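Local coordinates for protein exopolyphosphatase (Cytophaga hutchinsonii, PDB 3MDQ) that probably hydrolyses inorganic polyphosphate from the chain end, releasing orthophosphate, as a member of the Ppx/GppA branch of the actin-like ATPase superfamily, at residues L59-L62 with K63-V67; K91-L94 with I95-K99. One frame throughout, in Å; residues are numbered along the deposited sequence.

Interaction 1. Residues L59-L62 with K63-V67; sequences LDTL and KKFRV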
loop_
_atom_site.group_PDB
_atom_site.type_symbol
_atom_site.label_atom_id
_atom_site.label_comp_id
_atom_site.label_asym_id
_atom_site.label_seq_id
_atom_site.Cartn_x
_atom_site.Cartn_y
_atom_site.Cartn_z
ATOM N N LEU A 59 -18.745 -2.089 -5.295
ATOM C CA LEU A 59 -19.562 -1.568 -6.386
ATOM C C LEU A 59 -20.018 -0.142 -6.131
ATOM O O LEU A 59 -20.019 0.687 -7.039
ATOM C CB LEU A 59 -20.774 -2.452 -6.706
ATOM C CG LEU A 59 -20.564 -3.548 -7.734
ATOM C CD1 LEU A 59 -20.427 -2.931 -9.098
ATOM C CD2 LEU A 59 -19.363 -4.391 -7.424
ATOM N N ASP A 60 -20.407 0.157 -4.902
ATOM C CA ASP A 60 -20.788 1.530 -4.549
ATOM C C ASP A 60 -19.646 2.474 -4.883
ATOM O O ASP A 60 -19.812 3.481 -5.558
ATOM C CB ASP A 60 -21.105 1.614 -3.060
ATOM C CG ASP A 60 -21.492 3.020 -2.619
ATOM O OD1 ASP A 60 -22.423 3.589 -3.227
ATOM O OD2 ASP A 60 -20.889 3.540 -1.665
ATOM N N THR A 61 -18.455 2.128 -4.439
ATOM C CA THR A 61 -17.303 2.979 -4.658
ATOM C C THR A 61 -16.973 3.092 -6.144
ATOM O O THR A 61 -16.675 4.181 -6.626
ATOM C CB THR A 61 -16.089 2.453 -3.881
ATOM O OG1 THR A 61 -16.320 2.680 -2.481
ATOM C CG2 THR A 61 -14.785 3.166 -4.277
ATOM N N LEU A 62 -17.048 1.974 -6.854
ATOM C CA LEU A 62 -16.743 2.008 -8.276
ATOM C C LEU A 62 -17.764 2.822 -9.099
ATOM O O LEU A 62 -17.387 3.472 -10.085
ATOM C CB LEU A 62 -16.487 0.596 -8.828
ATOM C CG LEU A 62 -15.176 -0.018 -8.268
ATOM C CD1 LEU A 62 -15.105 -1.479 -8.592
ATOM C CD2 LEU A 62 -13.928 0.700 -8.743
ATOM N N LYS A 63 -19.040 2.832 -8.675
ATOM C CA LYS A 63 -20.041 3.664 -9.316
ATOM C C LYS A 63 -19.673 5.129 -9.122
ATOM O O LYS A 63 -19.749 5.927 -10.055
ATOM C CB LYS A 63 -21.436 3.359 -8.782
ATOM C CG LYS A 63 -22.004 2.007 -9.249
ATOM C CD LYS A 63 -23.395 1.708 -8.717
ATOM C CE LYS A 63 -24.495 2.538 -9.413
ATOM N NZ LYS A 63 -24.634 2.202 -10.885
ATOM N N LYS A 64 -19.241 5.494 -7.916
ATOM C CA LYS A 64 -18.774 6.844 -7.677
ATOM C C LYS A 64 -17.518 7.215 -8.465
ATOM O O LYS A 64 -17.422 8.311 -9.019
ATOM C CB LYS A 64 -18.580 7.072 -6.186
ATOM C CG LYS A 64 -19.913 7.067 -5.434
ATOM C CD LYS A 64 -19.713 7.108 -3.917
ATOM C CE LYS A 64 -21.062 7.007 -3.204
ATOM N NZ LYS A 64 -20.913 6.787 -1.750
ATOM N N PHE A 65 -16.557 6.302 -8.534
ATOM C CA PHE A 65 -15.358 6.546 -9.317
ATOM C C PHE A 65 -15.683 6.682 -10.809
ATOM O O PHE A 65 -15.101 7.511 -11.497
ATOM C CB PHE A 65 -14.346 5.401 -9.129
ATOM C CG PHE A 65 -13.547 5.454 -7.816
ATOM C CD1 PHE A 65 -13.821 6.366 -6.780
ATOM C CD2 PHE A 65 -12.552 4.512 -7.596
ATOM C CE1 PHE A 65 -13.038 6.375 -5.599
ATOM C CE2 PHE A 65 -11.775 4.541 -6.407
ATOM C CZ PHE A 65 -12.021 5.454 -5.447
ATOM N N ARG A 66 -16.623 5.881 -11.307
ATOM C CA ARG A 66 -17.026 5.968 -12.709
ATOM C C ARG A 66 -17.596 7.363 -13.007
ATOM O O ARG A 66 -17.241 7.975 -14.040
ATOM C CB ARG A 66 -18.027 4.869 -13.034
ATOM C CG ARG A 66 -18.661 4.973 -14.422
ATOM C CD ARG A 66 -17.751 4.576 -15.562
ATOM N NE ARG A 66 -18.111 5.247 -16.813
ATOM C CZ ARG A 66 -18.124 4.724 -18.040
ATOM N NH1 ARG A 66 -17.997 3.426 -18.268
ATOM N NH2 ARG A 66 -18.368 5.529 -19.059
ATOM N N VAL A 67 -18.417 7.905 -12.099
ATOM C CA VAL A 67 -18.906 9.263 -12.300
ATOM C C VAL A 67 -17.746 10.245 -12.418
ATOM O O VAL A 67 -17.744 11.104 -13.269
ATOM C CB VAL A 67 -19.851 9.735 -11.173
ATOM C CG1 VAL A 67 -20.138 11.239 -11.320
ATOM C CG2 VAL A 67 -21.157 8.927 -11.191
HETATM O O HOH W 1 -23.863 5.018 -1.876
#
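Thr61 carries its CG2 opposite the backbone N while OG1 sits opposite the carbonyl carbon (chi1 -71°), and Phe65, one helical turn on, swings its ring back beside its own N (chi1 -78°). The two side chains therefore run next to each other in the same direction, and the methyl settles on the ring: CG2 of Thr61 is 3.8 Å from the centroid of the Phe65 ring and only 13° off its normal, a CH-pi contact over the centre of one face. The hydroxyl, turned the other way, is hydrogen-bonded to Ser36. Leu62 reaches the same ring obliquely, its CD2 4.2 Å from CD2 of Phe65.

These are i to i+3 and i to i+4 contacts within helix 52-71, which packs against the five-stranded mixed sheet of the actin-like fold. Phe65 and Leu62 both touch Phe16 of strand 15-24 and Ile9 of strand 5-11, so this flank of the helix faces the sheet. The backbone bonds are those of a regular alpha-helix, for instance N of Phe65 to O of Thr61 at 2.9 Å and N of Arg66 to O of Leu62 at 2.8 Å.

Asp60 and Lys64 occupy an exposed flank. In the Asp60 conformer described, one of two, the extended chain of Lys64 carries its NZ to 3.2 Å from OD2 of Asp60, a salt bridge that meets the carboxylate on its syn side but somewhat out of its plane. Lys63 instead bends at its last two torsions, and its ammonium group forms a salt bridge with Glu101. CG of Lys63 passes 3.3 Å from O of Leu59, the carbonyl that accepts the bond from Lys63 N.

Interaction 2. Residues K91-L94 with I95-K99; sequences KQVL and IDRIK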
loop_
_atom_site.group_PDB
_atom_site.type_symbol
_atom_site.label_atom_id
_atom_site.label_comp_id
_atom_site.label_asym_id
_atom_site.label_seq_id
_atom_site.Cartn_x
_atom_site.Cartn_y
_atom_site.Cartn_z
ATOM N N LYS A 91 -13.792 -14.117 -6.866
ATOM C CA LYS A 91 -13.404 -12.900 -7.592
ATOM C C LYS A 91 -14.141 -12.654 -8.900
ATOM O O LYS A 91 -14.431 -11.512 -9.244
ATOM C CB LYS A 91 -11.923 -12.875 -7.846
ATOM C CG LYS A 91 -11.406 -13.851 -8.859
ATOM C CD LYS A 91 -9.861 -13.709 -9.113
ATOM C CE LYS A 91 -9.342 -14.650 -10.213
ATOM N NZ LYS A 91 -9.521 -16.099 -9.909
ATOM N N GLN A 92 -14.451 -13.693 -9.657
ATOM C CA GLN A 92 -15.071 -13.483 -10.946
ATOM C C GLN A 92 -16.490 -12.944 -10.778
ATOM O O GLN A 92 -16.987 -12.280 -11.676
ATOM C CB GLN A 92 -15.128 -14.757 -11.783
ATOM C CG GLN A 92 -15.339 -14.498 -13.286
ATOM C CD GLN A 92 -14.191 -13.705 -13.876
ATOM O OE1 GLN A 92 -13.020 -14.018 -13.605
ATOM N NE2 GLN A 92 -14.500 -12.681 -14.644
ATOM N N VAL A 93 -17.163 -13.266 -9.675
ATOM C CA VAL A 93 -18.481 -12.674 -9.437
ATOM C C VAL A 93 -18.343 -11.145 -9.366
ATOM O O VAL A 93 -19.113 -10.407 -9.997
ATOM C CB VAL A 93 -19.104 -13.196 -8.109
ATOM C CG1 VAL A 93 -20.353 -12.406 -7.723
ATOM C CG2 VAL A 93 -19.416 -14.724 -8.223
ATOM N N LEU A 94 -17.399 -10.681 -8.557
ATOM C CA LEU A 94 -17.129 -9.237 -8.413
ATOM C C LEU A 94 -16.706 -8.591 -9.738
ATOM O O LEU A 94 -17.224 -7.524 -10.101
ATOM C CB LEU A 94 -16.102 -8.968 -7.313
ATOM C CG LEU A 94 -15.720 -7.484 -7.115
ATOM C CD1 LEU A 94 -16.972 -6.656 -6.801
ATOM C CD2 LEU A 94 -14.635 -7.339 -5.967
ATOM N N ILE A 95 -15.794 -9.236 -10.468
ATOM C CA ILE A 95 -15.298 -8.715 -11.731
ATOM C C ILE A 95 -16.440 -8.575 -12.733
ATOM O O ILE A 95 -16.564 -7.564 -13.397
ATOM C CB ILE A 95 -14.183 -9.629 -12.250
ATOM C CG1 ILE A 95 -12.953 -9.501 -11.344
ATOM C CG2 ILE A 95 -13.789 -9.297 -13.717
ATOM C CD1 ILE A 95 -11.872 -10.524 -11.643
ATOM N N ASP A 96 -17.315 -9.563 -12.787
ATOM C CA ASP A 96 -18.417 -9.541 -13.762
ATOM C C ASP A 96 -19.462 -8.479 -13.365
ATOM O O ASP A 96 -20.030 -7.792 -14.227
ATOM C CB ASP A 96 -19.068 -10.903 -13.874
ATOM C CG ASP A 96 -18.193 -11.916 -14.605
ATOM O OD1 ASP A 96 -17.099 -11.559 -15.125
ATOM O OD2 ASP A 96 -18.593 -13.098 -14.643
ATOM N N ARG A 97 -19.704 -8.339 -12.059
ATOM C CA ARG A 97 -20.636 -7.291 -11.576
ATOM C C ARG A 97 -20.093 -5.905 -11.924
ATOM O O ARG A 97 -20.847 -5.036 -12.345
ATOM C CB ARG A 97 -20.947 -7.429 -10.082
ATOM C CG ARG A 97 -21.777 -8.655 -9.713
ATOM C CD ARG A 97 -22.034 -8.748 -8.206
ATOM N NE ARG A 97 -22.706 -9.982 -7.782
ATOM C CZ ARG A 97 -22.917 -10.320 -6.494
ATOM N NH1 ARG A 97 -22.532 -9.532 -5.530
ATOM N NH2 ARG A 97 -23.493 -11.465 -6.204
ATOM N N ILE A 98 -18.788 -5.698 -11.775
ATOM C CA ILE A 98 -18.164 -4.428 -12.123
ATOM C C ILE A 98 -18.315 -4.129 -13.626
ATOM O O ILE A 98 -18.616 -3.004 -14.037
ATOM C CB ILE A 98 -16.672 -4.359 -11.676
ATOM C CG1 ILE A 98 -16.623 -4.395 -10.150
ATOM C CG2 ILE A 98 -15.980 -3.113 -12.284
ATOM C CD1 ILE A 98 -15.206 -4.651 -9.549
ATOM N N LYS A 99 -18.080 -5.120 -14.467
ATOM C CA LYS A 99 -18.201 -4.940 -15.903
ATOM C C LYS A 99 -19.645 -4.554 -16.262
ATOM O O LYS A 99 -19.870 -3.635 -17.058
ATOM C CB LYS A 99 -17.776 -6.221 -16.645
ATOM C CG LYS A 99 -17.958 -6.192 -18.136
ATOM C CD LYS A 99 -17.177 -5.051 -18.769
ATOM C CE LYS A 99 -17.120 -5.203 -20.305
ATOM N NZ LYS A 99 -16.299 -4.118 -20.877
#
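The first turns of helix 91-102, which packs beside helix 52-71 and touches strands 5-11 and 106-108 of the sheet, hold this set of i to i+3 and i to i+4 contacts. On the exposed flank, Gln92 bends at chi2 (62°) and so brings its amide back over Asp96: NE2 of Gln92 donates to OD1 of Asp96 at 2.9 Å, with an N-H...O angle of 164°. The acceptor lies in the amide plane, whereas the donor approaches from above the carboxylate, the two planes being 56° apart. The same NE2 is 3.6 Å from CG2 of Ile95.

Val93 and Arg97 run alongside each other. CG1 of Val93 sits over one face of the guanidinium, offset toward its rim and 3.4 Å from NE of Arg97; the NH1 end continues to a salt bridge with Glu52, which probably helps to fix the group's orientation. On the inner flank, CG of Leu94 meets CD1 of Ile98 at 3.8 Å, and both residues touch Met11 of strand 5-11. With one polar flank and one flank of branched aliphatic side chains, the segment is a typical amphipathic alpha-helix packed on the mixed beta-sheet of an alpha/beta domain.

How the interactions relate
Interactions 1 and 2 sit on two neighbouring helices, 52-71 and 91-102, with centres about 14 Å apart and in series along the chain. Their aliphatic flanks meet directly: CD2 of Leu59 is 3.4 Å from CD1 of Leu94, and CD1 of Leu62 comes to 3.3 Å from CD1 of Ile98, a very close approach for two methyl groups. Met11 of strand 5-11 touches Leu62 from interaction 1 and both Leu94 and Ile98 from interaction 2, so the two helices share a sheet residue beneath their interface. Two salt bridges also join the helices: Lys63 with Glu101 of helix 91-102, and Arg97 with Glu52 of helix 52-71.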